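Local coordinates for protein pectate lyase (Bacillus subtilis, PDB 5AMV) that cleaves polygalacturonate by calcium-dependent elimination, giving oligosaccharides with an unsaturated galacturonosyl unit at their non-reducing ends, at residues G224-S229 against K247-G252; N271-I276 against N293-S298; K317-N322 against S367-T372; V324-G329 against L351-Q356; I336-G341 against A361-S366. All blocks are in the same frame, centred on the assembly; numbering follows the deposited sequence.

Contact 1: G224-S229 against K247-G252; sequences GQTDAS and KSSIFG. With CA (calcium ion), chain C.
D227 and I250 meet at the centre of this contact. The carboxylate of D227 crosses the branched side of I250, with CG 3.3 Å from I250 CG2. OD2 binds the calcium ion at 2.3 Å, together with D184, D223 and three waters. OD1 takes the backbone N-H of I250 (N to OD1 2.9 Å) from well above the carboxylate plane, and a water that also bonds weakly to K247 O. An aspartate suits this place because its short side chain, with CG anti to its own carbonyl carbon (chi1 -72°), can serve the metal and the next strand at once. Q225 points toward S248, its chain extended beyond CG: OE1 accepts from S248 OG at 2.9 Å on an in-plane lone pair, while S248 O takes both Q225 N and T226 N. T226 OG1 and S249 OG share a hydrogen bond of 3.1 Å, either able to donate; T226 OG1 also bonds to Y242 OH. Further along, the backbones of A228 and F251 are bridged. The F251 ring packs on I266 and L268 of strand 266-274, and strand 226-229 pairs in turn with strand 186-189, so at the calcium site the contact joins the edge strands of two parallel sheets of the beta-helix.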
# COMPACT_ATOMS: atom_id res chain seq x y z
N GLY A 224 -3.26 -0.14 5.01
CA GLY A 224 -2.19 -0.46 4.02
C GLY A 224 -1.27 0.69 3.61
O GLY A 224 -1.44 1.83 4.06
N GLN A 225 -0.25 0.35 2.81
CA GLN A 225 0.68 1.32 2.24
C GLN A 225 0.29 1.52 0.77
O GLN A 225 -0.07 2.63 0.39
CB GLN A 225 2.12 0.80 2.40
CG GLN A 225 2.40 0.63 3.88
CD GLN A 225 3.85 0.26 4.12
OE1 GLN A 225 4.29 -0.81 3.79
NE2 GLN A 225 4.59 1.20 4.72
N THR A 226 0.37 0.46 -0.01
CA THR A 226 -0.04 0.49 -1.41
C THR A 226 -0.95 -0.73 -1.64
O THR A 226 -0.47 -1.85 -1.82
CB THR A 226 1.17 0.47 -2.38
OG1 THR A 226 2.03 -0.66 -2.06
CG2 THR A 226 2.02 1.75 -2.26
N ASP A 227 -2.25 -0.50 -1.62
CA ASP A 227 -3.23 -1.59 -1.75
C ASP A 227 -3.92 -1.51 -3.11
O ASP A 227 -4.00 -0.43 -3.74
CB ASP A 227 -4.30 -1.49 -0.64
CG ASP A 227 -3.76 -1.87 0.73
OD1 ASP A 227 -2.64 -2.45 0.85
OD2 ASP A 227 -4.51 -1.62 1.70
N ALA A 228 -4.44 -2.64 -3.57
CA ALA A 228 -5.15 -2.72 -4.85
C ALA A 228 -6.36 -3.63 -4.73
O ALA A 228 -6.25 -4.71 -4.23
CB ALA A 228 -4.23 -3.18 -5.97
N SER A 229 -7.53 -3.13 -5.16
CA SER A 229 -8.80 -3.84 -5.01
C SER A 229 -9.71 -3.52 -6.18
O SER A 229 -9.41 -2.68 -7.02
CB SER A 229 -9.51 -3.42 -3.71
OG SER A 229 -8.69 -3.64 -2.58
N LYS A 247 0.76 -3.85 7.92
CA LYS A 247 0.23 -4.47 6.68
C LYS A 247 0.57 -3.65 5.44
O LYS A 247 -0.01 -2.59 5.19
CB LYS A 247 -1.28 -4.60 6.83
CG LYS A 247 -1.63 -5.60 7.97
CD LYS A 247 -3.13 -5.74 8.18
CE LYS A 247 -3.69 -4.77 9.17
NZ LYS A 247 -4.91 -5.42 9.83
N SER A 248 1.53 -4.13 4.67
CA SER A 248 2.03 -3.28 3.57
C SER A 248 1.14 -3.17 2.34
O SER A 248 0.78 -2.07 1.92
CB SER A 248 3.37 -3.79 3.10
OG SER A 248 3.81 -3.06 1.97
N SER A 249 0.86 -4.31 1.70
CA SER A 249 0.33 -4.32 0.36
C SER A 249 -0.66 -5.46 0.22
O SER A 249 -0.24 -6.62 0.16
CB SER A 249 1.47 -4.50 -0.67
OG SER A 249 2.40 -3.40 -0.59
N ILE A 250 -1.95 -5.14 0.16
CA ILE A 250 -2.96 -6.19 -0.06
C ILE A 250 -3.55 -6.00 -1.46
O ILE A 250 -4.10 -4.91 -1.79
CB ILE A 250 -4.08 -6.25 1.08
CG1 ILE A 250 -5.11 -7.36 0.76
CG2 ILE A 250 -4.81 -4.99 1.22
CD1 ILE A 250 -5.86 -7.94 2.01
N PHE A 251 -3.50 -7.07 -2.25
CA PHE A 251 -4.00 -7.01 -3.64
C PHE A 251 -5.15 -8.00 -3.73
O PHE A 251 -4.92 -9.21 -3.65
CB PHE A 251 -2.91 -7.40 -4.68
CG PHE A 251 -1.63 -6.59 -4.60
CD1 PHE A 251 -1.62 -5.31 -4.08
CD2 PHE A 251 -0.43 -7.13 -5.09
CE1 PHE A 251 -0.45 -4.57 -4.05
CE2 PHE A 251 0.77 -6.37 -5.09
CZ PHE A 251 0.76 -5.10 -4.55
N GLY A 252 -6.38 -7.48 -3.82
CA GLY A 252 -7.58 -8.32 -3.81
C GLY A 252 -8.11 -8.34 -2.40
O GLY A 252 -7.52 -9.00 -1.52
CA CA C . -6.50 -0.61 2.40
O HOH W 1 -2.19 -3.73 3.31
O HOH W 2 -7.05 -2.85 2.83
O HOH W 3 -7.54 -1.13 0.40
O HOH W 4 -8.26 0.81 3.01

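Contact 2: N271-I276 against N293-S298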
# COMPACT_ATOMS: atom_id res chain seq x y z
N ASN A 271 11.74 -3.36 -4.88
CA ASN A 271 11.29 -2.74 -3.65
C ASN A 271 12.00 -3.23 -2.41
O ASN A 271 12.46 -4.38 -2.33
CB ASN A 271 9.80 -2.95 -3.48
CG ASN A 271 9.02 -2.43 -4.66
OD1 ASN A 271 8.90 -1.20 -4.86
ND2 ASN A 271 8.46 -3.35 -5.46
N ARG A 272 12.10 -2.33 -1.43
CA ARG A 272 12.70 -2.64 -0.14
C ARG A 272 11.63 -2.66 0.94
O ARG A 272 10.83 -1.74 0.98
CB ARG A 272 13.75 -1.57 0.18
CG ARG A 272 14.52 -1.83 1.48
CD ARG A 272 15.58 -0.72 1.66
NE ARG A 272 16.36 -1.00 2.88
CZ ARG A 272 17.22 -0.14 3.42
NH1 ARG A 272 17.38 1.06 2.87
NH2 ARG A 272 17.90 -0.48 4.50
N TYR A 273 11.62 -3.72 1.76
CA TYR A 273 10.65 -3.85 2.88
C TYR A 273 11.47 -4.06 4.13
O TYR A 273 12.06 -5.12 4.31
CB TYR A 273 9.70 -5.05 2.67
CG TYR A 273 8.91 -5.01 1.36
CD1 TYR A 273 9.46 -5.48 0.17
CD2 TYR A 273 7.60 -4.51 1.32
CE1 TYR A 273 8.75 -5.46 -1.02
CE2 TYR A 273 6.86 -4.53 0.15
CZ TYR A 273 7.46 -4.95 -1.02
OH TYR A 273 6.80 -4.94 -2.22
N LYS A 274 11.51 -3.05 4.99
CA LYS A 274 12.32 -3.13 6.21
C LYS A 274 11.42 -2.92 7.43
O LYS A 274 10.66 -1.95 7.51
CB LYS A 274 13.39 -2.06 6.20
CG LYS A 274 14.23 -2.10 7.52
CD LYS A 274 15.45 -1.23 7.41
CE LYS A 274 16.22 -1.31 8.71
NZ LYS A 274 17.53 -0.58 8.72
N ASN A 275 11.42 -3.88 8.34
CA ASN A 275 10.50 -3.80 9.49
C ASN A 275 9.05 -3.60 9.04
O ASN A 275 8.31 -2.75 9.54
CB ASN A 275 10.95 -2.74 10.51
CG ASN A 275 12.34 -2.97 11.00
OD1 ASN A 275 12.75 -4.10 11.22
ND2 ASN A 275 13.05 -1.88 11.27
N ILE A 276 8.67 -4.49 8.11
CA ILE A 276 7.31 -4.67 7.68
C ILE A 276 6.84 -6.00 8.26
O ILE A 276 7.56 -7.01 8.22
CB ILE A 276 7.27 -4.71 6.15
CG1 ILE A 276 7.70 -3.34 5.53
CG2 ILE A 276 5.83 -5.08 5.63
CD1 ILE A 276 6.77 -2.16 5.98
N ASN A 293 13.09 -8.09 -5.09
CA ASN A 293 12.75 -7.30 -3.91
C ASN A 293 13.62 -7.76 -2.75
O ASN A 293 14.10 -8.91 -2.74
CB ASN A 293 11.25 -7.44 -3.59
CG ASN A 293 10.37 -6.98 -4.73
OD1 ASN A 293 10.25 -5.78 -5.02
ND2 ASN A 293 9.80 -7.93 -5.46
N TYR A 294 13.81 -6.88 -1.77
CA TYR A 294 14.68 -7.14 -0.65
C TYR A 294 13.83 -6.95 0.62
O TYR A 294 13.21 -5.89 0.77
CB TYR A 294 15.87 -6.20 -0.61
CG TYR A 294 16.76 -6.49 0.57
CD1 TYR A 294 17.37 -7.75 0.71
CD2 TYR A 294 16.98 -5.52 1.54
CE1 TYR A 294 18.17 -8.03 1.77
CE2 TYR A 294 17.81 -5.79 2.65
CZ TYR A 294 18.39 -7.06 2.75
OH TYR A 294 19.18 -7.32 3.84
N TYR A 295 13.78 -7.98 1.46
CA TYR A 295 12.96 -7.95 2.68
C TYR A 295 13.92 -8.13 3.84
O TYR A 295 14.78 -9.05 3.83
CB TYR A 295 11.92 -9.11 2.69
CG TYR A 295 11.08 -9.21 1.42
CD1 TYR A 295 11.63 -9.75 0.26
CD2 TYR A 295 9.76 -8.75 1.39
CE1 TYR A 295 10.88 -9.85 -0.92
CE2 TYR A 295 9.01 -8.82 0.19
CZ TYR A 295 9.59 -9.38 -0.93
OH TYR A 295 8.91 -9.49 -2.14
N GLU A 296 13.79 -7.30 4.89
CA GLU A 296 14.72 -7.40 6.03
C GLU A 296 13.98 -7.03 7.29
O GLU A 296 13.17 -6.10 7.30
CB GLU A 296 15.94 -6.50 5.87
CG GLU A 296 15.57 -5.04 5.46
CD GLU A 296 16.75 -4.08 5.55
OE1 GLU A 296 17.63 -4.22 6.44
OE2 GLU A 296 16.75 -3.13 4.77
N GLY A 297 14.25 -7.76 8.36
CA GLY A 297 13.59 -7.52 9.63
C GLY A 297 13.98 -8.55 10.64
O GLY A 297 14.92 -9.31 10.43
N SER A 298 13.26 -8.56 11.76
CA SER A 298 13.56 -9.45 12.85
C SER A 298 12.24 -9.97 13.41
O SER A 298 11.28 -9.20 13.59
CB SER A 298 14.28 -8.68 13.97
OG SER A 298 14.25 -9.46 15.15
O HOH W 5 19.23 -2.20 6.85
O HOH W 6 6.98 -7.86 -2.64
O HOH W 7 11.16 -6.42 11.69
O HOH W 8 10.37 -6.38 6.32
O HOH W 9 10.28 -7.17 8.82
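R272 grips E296 side-on: NE and NH2 both donate to the single oxygen OE2, each at 2.9 Å, and lie in nearly the same plane as the carboxylate. R272 is extended from CG to NE, which carries the guanidinium along the sheet surface to its partner one strand away. E296 CG stands between its own backbone N and carbonyl carbon (chi1 48°), which swings the carboxylate back over K274, whose methylene CD touches OE2. A water links E296 OE1 with K274 NZ and, weakly, R272 NH2. R272 thus binds the acid directly and K274 only through the water, an arrangement that would probably favour its charged form.

At the other end N271 and N293 lie side by side, their amide planes only 4° apart. N293 OD1 accepts both the backbone N of N271, at 2.8 Å, and its ND2, at 3.1 Å, while N293 ND2 turns to L268 O; N271 OD1 accepts from N240 N, and its ND2 also bonds to M237 O. An amide suits the place because it both gives and accepts. Between these ends the strands run in parallel register, held by backbone bonds such as E296 N to Y273 O.

On the opposite face Y273 and Y295 point the same way, their planes 5° apart and slid past each other with centroids 4.8 Å apart; CD1 of Y273 approaches CE2 of Y295 to 3.4 Å. Y242 continues the row beyond Y273. Such stacking of like residues, asparagine on asparagine and tyrosine on tyrosine, at equivalent places in successive coils is characteristic of the parallel beta-helix of pectate lyases.

Contact 3: K317-N322 against S367-T372; sequences KIYAQN and SSVGWT
W371 donates the one hydrogen bond between 317-322 and 367-372: its indole NE1 meets the carbonyl oxygen of K317 at 2.9 Å. That oxygen lies in the indole plane, although the N-H arrives tilted 31° from the plane of the carbonyl. Tryptophan fits because it combines this single donor with a broad apolar surface.

The aromatic contact is edge-to-face. Y319 turns the edge of its ring toward the face of the six-membered ring of W371, with centroids 6.0 Å apart and planes at 61°. The ring of Y319 is put there by a first torsion of -165°, with CG opposite the backbone N; Y346 stacks on the same tyrosine.

Among the apolar contacts, V369 points at the strand and wedges between K317 and Y319. Its CG2 lies 3.9 Å from CD2 at the edge of the Y319 ring, and its CB meets CB of K317 at 3.8 Å. The methyl CG2 of T372 runs alongside the outer end of Y319.

Across this contact the irregular segment therefore meets a strand of the beta-helix mainly through apolar and aromatic surfaces, the indole N-H adding one directional bond; W14 also meets the W371 ring.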
# COMPACT_ATOMS: atom_id res chain seq x y z
N LYS A 317 -1.81 -16.01 -7.84
CA LYS A 317 -0.88 -16.52 -8.81
C LYS A 317 0.43 -15.75 -8.77
O LYS A 317 0.83 -15.14 -9.75
CB LYS A 317 -1.53 -16.52 -10.20
CG LYS A 317 -2.69 -17.52 -10.29
CD LYS A 317 -3.45 -17.37 -11.61
CE LYS A 317 -4.49 -18.57 -11.74
NZ LYS A 317 -5.41 -18.71 -10.60
N ILE A 318 1.08 -15.77 -7.62
CA ILE A 318 2.36 -15.06 -7.50
C ILE A 318 3.46 -15.84 -8.22
O ILE A 318 3.61 -17.08 -8.03
CB ILE A 318 2.76 -14.87 -6.01
CG1 ILE A 318 1.71 -14.00 -5.28
CG2 ILE A 318 4.19 -14.32 -5.91
CD1 ILE A 318 1.87 -13.98 -3.77
N TYR A 319 4.20 -15.12 -9.06
CA TYR A 319 5.34 -15.64 -9.77
C TYR A 319 6.57 -14.86 -9.31
O TYR A 319 6.76 -13.68 -9.66
CB TYR A 319 5.09 -15.51 -11.28
CG TYR A 319 6.02 -16.31 -12.16
CD1 TYR A 319 7.31 -15.87 -12.41
CD2 TYR A 319 5.58 -17.48 -12.76
CE1 TYR A 319 8.23 -16.60 -13.24
CE2 TYR A 319 6.44 -18.20 -13.59
CZ TYR A 319 7.76 -17.77 -13.84
OH TYR A 319 8.59 -18.49 -14.68
N ALA A 320 7.40 -15.52 -8.50
CA ALA A 320 8.47 -14.83 -7.81
C ALA A 320 9.84 -15.24 -8.33
O ALA A 320 10.10 -16.44 -8.52
CB ALA A 320 8.35 -15.06 -6.29
N GLN A 321 10.68 -14.26 -8.63
CA GLN A 321 12.04 -14.55 -9.08
C GLN A 321 13.08 -13.69 -8.38
O GLN A 321 12.98 -12.46 -8.33
CB GLN A 321 12.20 -14.30 -10.59
CG GLN A 321 11.35 -15.21 -11.45
CD GLN A 321 11.39 -14.79 -12.88
OE1 GLN A 321 10.84 -13.76 -13.26
NE2 GLN A 321 12.07 -15.59 -13.71
N ASN A 322 14.15 -14.34 -7.93
CA ASN A 322 15.32 -13.64 -7.43
C ASN A 322 15.06 -12.57 -6.36
O ASN A 322 15.53 -11.42 -6.48
CB ASN A 322 16.19 -13.13 -8.57
CG ASN A 322 16.80 -14.29 -9.39
OD1 ASN A 322 16.46 -15.47 -9.15
ND2 ASN A 322 17.71 -13.97 -10.29
N SER A 367 3.97 -25.83 -7.72
CA SER A 367 5.07 -25.04 -8.23
C SER A 367 4.70 -24.14 -9.40
O SER A 367 5.50 -23.31 -9.81
CB SER A 367 6.22 -25.96 -8.64
OG SER A 367 5.85 -26.76 -9.76
N SER A 368 3.50 -24.33 -9.96
CA SER A 368 3.06 -23.56 -11.11
C SER A 368 1.86 -22.72 -10.73
O SER A 368 1.03 -23.15 -9.94
CB SER A 368 2.66 -24.53 -12.22
OG SER A 368 1.56 -25.31 -11.77
N VAL A 369 1.77 -21.52 -11.31
CA VAL A 369 0.62 -20.66 -11.05
C VAL A 369 -0.15 -20.39 -12.35
O VAL A 369 -0.99 -19.50 -12.40
CB VAL A 369 1.05 -19.30 -10.38
CG1 VAL A 369 1.30 -19.51 -8.86
CG2 VAL A 369 2.26 -18.72 -11.12
N GLY A 370 0.13 -21.20 -13.37
CA GLY A 370 -0.69 -21.23 -14.58
C GLY A 370 -0.41 -20.11 -15.57
O GLY A 370 -1.16 -19.96 -16.57
N TRP A 371 0.65 -19.32 -15.31
CA TRP A 371 1.12 -18.29 -16.23
C TRP A 371 2.62 -18.04 -16.04
O TRP A 371 3.18 -18.46 -15.02
CB TRP A 371 0.34 -16.97 -16.04
CG TRP A 371 0.74 -16.23 -14.75
CD1 TRP A 371 0.57 -16.66 -13.46
CD2 TRP A 371 1.42 -14.97 -14.67
NE1 TRP A 371 1.12 -15.73 -12.56
CE2 TRP A 371 1.63 -14.69 -13.29
CE3 TRP A 371 1.84 -14.04 -15.63
CZ2 TRP A 371 2.26 -13.51 -12.84
CZ3 TRP A 371 2.48 -12.86 -15.17
CH2 TRP A 371 2.66 -12.62 -13.79
N THR A 372 3.24 -17.40 -17.04
CA THR A 372 4.63 -16.95 -16.97
C THR A 372 4.72 -15.50 -17.43
O THR A 372 4.20 -15.12 -18.50
CB THR A 372 5.58 -17.78 -17.83
OG1 THR A 372 4.99 -17.95 -19.12
CG2 THR A 372 5.82 -19.14 -17.20

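Contact 4: V324-G329 against L351-Q356; sequences VIDVPG and LLNGTQ
I325 and L352 form the close-packed side of this contact, branched aliphatic residues suited to a buried sheet face, their side chains crossing with CG2 of I325 3.8 Å from CD1 of L352. The same leucine methyl lies 3.5 Å from the carbonyl oxygen of I325, and Y295 from the preceding strand packs against I325. On the other face V324 and L351 touch more lightly, CG2 to CD1 4.2 Å, and helix 382-392 covers them.

Parallel pairing joins the strands, with I325 N bonded to L351 O and N353 N to I325 O. Here another short strand is added to a sheet of the beta-helix, and its chain promptly reverses through a type I' turn from L352 to T355. N353 and G354 both have positive phi in that turn, a conformation that asparagine and glycine tolerate well. The side chain of N353 reaches back to 324-329, where ND2 gives a bond to V327 O at 2.8 Å from above the carbonyl plane, and OD1 takes a weak one from V327 N.

Toward solvent, direct contacts give way to water. D326 OD1 accepts from a water, at 2.7 Å, that takes the N-H of G354, whereas D326 OD2 is bonded to Y294 OH.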
# COMPACT_ATOMS: atom_id res chain seq x y z
N VAL A 324 15.18 -11.61 -2.13
CA VAL A 324 16.15 -11.87 -1.04
C VAL A 324 15.50 -11.46 0.29
O VAL A 324 15.03 -10.32 0.40
CB VAL A 324 17.41 -11.01 -1.32
CG1 VAL A 324 18.45 -11.15 -0.13
CG2 VAL A 324 18.07 -11.47 -2.62
N ILE A 325 15.50 -12.38 1.28
CA ILE A 325 14.86 -12.15 2.58
C ILE A 325 15.92 -12.33 3.66
O ILE A 325 16.49 -13.43 3.79
CB ILE A 325 13.68 -13.16 2.78
CG1 ILE A 325 12.63 -12.96 1.68
CG2 ILE A 325 13.03 -12.96 4.14
CD1 ILE A 325 11.57 -14.10 1.68
N ASP A 326 16.20 -11.26 4.42
CA ASP A 326 17.11 -11.38 5.57
C ASP A 326 16.35 -11.17 6.88
O ASP A 326 16.15 -10.02 7.36
CB ASP A 326 18.25 -10.39 5.45
CG ASP A 326 19.29 -10.82 4.39
OD1 ASP A 326 19.36 -12.02 4.06
OD2 ASP A 326 20.01 -9.94 3.91
N VAL A 327 15.96 -12.30 7.47
CA VAL A 327 15.26 -12.33 8.76
C VAL A 327 15.96 -13.44 9.56
O VAL A 327 15.66 -14.61 9.40
CB VAL A 327 13.73 -12.61 8.58
CG1 VAL A 327 13.00 -12.69 9.94
CG2 VAL A 327 13.09 -11.47 7.70
N PRO A 328 16.89 -13.05 10.42
CA PRO A 328 17.72 -14.08 11.11
C PRO A 328 16.85 -15.11 11.83
O PRO A 328 15.85 -14.75 12.48
CB PRO A 328 18.52 -13.24 12.11
CG PRO A 328 18.75 -11.94 11.34
CD PRO A 328 17.42 -11.68 10.64
N GLY A 329 17.18 -16.38 11.65
CA GLY A 329 16.49 -17.44 12.43
C GLY A 329 15.19 -17.96 11.84
O GLY A 329 14.61 -18.91 12.37
N LEU A 351 16.49 -16.26 -1.85
CA LEU A 351 17.52 -16.41 -0.85
C LEU A 351 16.95 -16.02 0.50
O LEU A 351 16.27 -14.98 0.61
CB LEU A 351 18.70 -15.50 -1.13
CG LEU A 351 19.50 -15.71 -2.42
CD1 LEU A 351 20.70 -14.72 -2.47
CD2 LEU A 351 19.94 -17.22 -2.59
N LEU A 352 17.23 -16.83 1.52
CA LEU A 352 16.81 -16.54 2.91
C LEU A 352 18.08 -16.56 3.74
O LEU A 352 18.69 -17.66 3.91
CB LEU A 352 15.87 -17.63 3.42
CG LEU A 352 15.50 -17.50 4.92
CD1 LEU A 352 14.81 -16.14 5.19
CD2 LEU A 352 14.53 -18.65 5.39
N ASN A 353 18.47 -15.40 4.25
CA ASN A 353 19.69 -15.31 5.06
C ASN A 353 20.86 -15.90 4.30
O ASN A 353 21.68 -16.62 4.87
CB ASN A 353 19.49 -15.95 6.42
CG ASN A 353 18.32 -15.30 7.17
OD1 ASN A 353 18.23 -14.07 7.17
ND2 ASN A 353 17.45 -16.09 7.77
N GLY A 354 20.88 -15.65 2.99
CA GLY A 354 21.94 -16.06 2.12
C GLY A 354 21.80 -17.49 1.57
O GLY A 354 22.59 -17.86 0.70
N THR A 355 20.87 -18.29 2.11
CA THR A 355 20.71 -19.68 1.69
C THR A 355 19.67 -19.75 0.57
O THR A 355 18.59 -19.19 0.72
CB THR A 355 20.22 -20.50 2.85
OG1 THR A 355 21.22 -20.51 3.87
CG2 THR A 355 19.92 -21.91 2.46
N GLN A 356 20.00 -20.43 -0.53
CA GLN A 356 18.99 -20.70 -1.58
C GLN A 356 17.87 -21.61 -1.02
O GLN A 356 18.13 -22.71 -0.51
CB GLN A 356 19.58 -21.38 -2.82
CG GLN A 356 20.78 -20.70 -3.44
CD GLN A 356 21.29 -21.46 -4.70
OE1 GLN A 356 21.97 -22.49 -4.62
NE2 GLN A 356 20.94 -20.93 -5.88
O HOH W 10 19.39 -13.59 1.85

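Contact 5: I336-G341 against A361-S366; sequences ISVFSG and AANGLS. With ADA (alpha-D-galactopyranuronic acid), chain B.
A Schellman motif ends helix 359-362 with G364 as its C-prime residue, and the residues on either side of that glycine, N363 and L365, lie against strand 336-338 of the beta-helix. Glycine suits the motif because it readily takes positive phi; L365 N bonds to S360 O and G364 N to A361 O. I336 and V338 both point from the strand toward this cap. I336 meets N363 from the opposite direction, its CD1 3.3 Å from ND2, and the long arm of I336 gets there because CG1 stands between the backbone N and the carbonyl carbon (chi1 77°). It packs against an amide whose N-H groups are already engaged, by A359 O and A333 O.

V338 and L365 reach toward each other tip to tip, CG2 to CD1 4.0 Å. The same leucine methyl also touches CD1 of I336, at 3.8 Å, giving an apolar patch to which L345 also contributes. Branched aliphatic side chains suit this meeting because they pack together without needing polar partners.

F339, next along the chain, belongs to the glycan pocket: its ring has a cation-pi contact with R282, and CE1 lies 3.3 Å from O6A of a bound galacturonate. Back at the cap, one water spans the two segments, 2.8 Å from I336 O and 2.7 Å from N363 OD1.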
# COMPACT_ATOMS: atom_id res chain seq x y z
N ILE A 336 6.53 -17.29 3.91
CA ILE A 336 5.18 -16.99 3.37
C ILE A 336 4.10 -17.40 4.36
O ILE A 336 4.38 -18.11 5.37
CB ILE A 336 4.96 -17.66 1.97
CG1 ILE A 336 4.67 -19.17 2.16
CG2 ILE A 336 6.17 -17.35 1.07
CD1 ILE A 336 4.47 -19.94 0.86
N SER A 337 2.87 -16.93 4.10
CA SER A 337 1.71 -17.41 4.85
C SER A 337 0.68 -17.86 3.81
O SER A 337 0.38 -17.14 2.87
CB SER A 337 1.13 -16.32 5.75
OG SER A 337 0.07 -16.84 6.57
N VAL A 338 0.17 -19.08 3.99
CA VAL A 338 -0.82 -19.70 3.10
C VAL A 338 -2.22 -19.62 3.70
O VAL A 338 -2.46 -20.01 4.86
CB VAL A 338 -0.46 -21.18 2.80
CG1 VAL A 338 -1.44 -21.70 1.76
CG2 VAL A 338 1.00 -21.29 2.27
N PHE A 339 -3.15 -19.05 2.94
CA PHE A 339 -4.55 -18.90 3.38
C PHE A 339 -5.43 -19.89 2.59
O PHE A 339 -4.99 -20.43 1.58
CB PHE A 339 -4.99 -17.45 3.18
CG PHE A 339 -4.12 -16.47 3.92
CD1 PHE A 339 -4.30 -16.27 5.30
CD2 PHE A 339 -3.07 -15.79 3.26
CE1 PHE A 339 -3.48 -15.39 6.04
CE2 PHE A 339 -2.25 -14.89 3.99
CZ PHE A 339 -2.45 -14.68 5.39
N SER A 340 -6.65 -20.13 3.07
CA SER A 340 -7.58 -21.03 2.38
C SER A 340 -7.80 -20.54 0.94
O SER A 340 -7.96 -19.33 0.69
CB SER A 340 -8.90 -21.14 3.16
OG SER A 340 -9.77 -22.10 2.58
N GLY A 341 -7.75 -21.48 0.00
CA GLY A 341 -7.88 -21.16 -1.41
C GLY A 341 -6.50 -20.89 -2.01
O GLY A 341 -6.33 -20.90 -3.22
N ALA A 361 7.89 -25.00 -2.28
CA ALA A 361 8.10 -26.40 -2.00
C ALA A 361 8.08 -26.63 -0.49
O ALA A 361 7.55 -27.64 -0.02
CB ALA A 361 9.44 -26.83 -2.57
N ALA A 362 8.64 -25.68 0.26
CA ALA A 362 8.70 -25.77 1.73
C ALA A 362 7.32 -25.77 2.38
O ALA A 362 7.14 -26.17 3.55
CB ALA A 362 9.59 -24.63 2.29
N ASN A 363 6.33 -25.31 1.60
CA ASN A 363 4.96 -25.22 2.07
C ASN A 363 4.04 -26.23 1.38
O ASN A 363 2.84 -26.19 1.58
CB ASN A 363 4.42 -23.80 1.88
CG ASN A 363 4.90 -22.86 2.97
OD1 ASN A 363 4.25 -22.76 4.01
ND2 ASN A 363 6.03 -22.19 2.75
N GLY A 364 4.64 -27.10 0.58
CA GLY A 364 3.92 -28.14 -0.15
C GLY A 364 2.93 -27.61 -1.18
O GLY A 364 1.93 -28.25 -1.44
N LEU A 365 3.19 -26.42 -1.72
CA LEU A 365 2.25 -25.82 -2.68
C LEU A 365 2.59 -26.32 -4.08
O LEU A 365 3.65 -26.92 -4.28
CB LEU A 365 2.39 -24.28 -2.66
CG LEU A 365 1.98 -23.63 -1.35
CD1 LEU A 365 2.37 -22.16 -1.37
CD2 LEU A 365 0.47 -23.78 -1.07
N SER A 366 1.68 -26.09 -5.04
CA SER A 366 1.99 -26.32 -6.44
C SER A 366 3.04 -25.33 -6.92
O SER A 366 3.01 -24.12 -6.55
CB SER A 366 0.73 -26.21 -7.31
OG SER A 366 1.08 -26.14 -8.67
C1 ADA B . -4.78 -10.61 9.68
C2 ADA B . -6.23 -10.21 9.98
C3 ADA B . -7.17 -11.39 9.75
C4 ADA B . -7.05 -11.92 8.33
C5 ADA B . -5.60 -12.31 8.07
C6 ADA B . -5.46 -12.58 6.59
O2 ADA B . -6.30 -9.88 11.38
O3 ADA B . -8.53 -10.99 9.95
O4 ADA B . -7.40 -10.85 7.43
O5 ADA B . -4.69 -11.21 8.38
O6B ADA B . -4.61 -11.89 5.96
O6A ADA B . -6.19 -13.45 6.02
O HOH W 11 3.89 -20.86 5.90

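Contacts 1, 2 and 4 join strands of the parallel beta-helix, while contacts 3 and 5 lay later, irregular chain against it. Contacts 1 and 2, with centres 16 Å apart, touch through Q225 and S248 against I276, and come in series. Contact 2 leads into contact 4, centres 11 Å apart, because strands 287-296 and 317-326 are neighbours: Y295 O probably bonds to D326 N. Contacts 3 and 4 share strand 317-326, centres 20 Å apart. Contacts 4 and 5 alternate in sequence, and both fall between the two segments of contact 3. In one parallel sheet, contact 1 uses edge strand 247-251, bridged to the strand carrying calcium ligand D227, and contact 5 the other edge, 336-338, just before F339 of the glycan pocket.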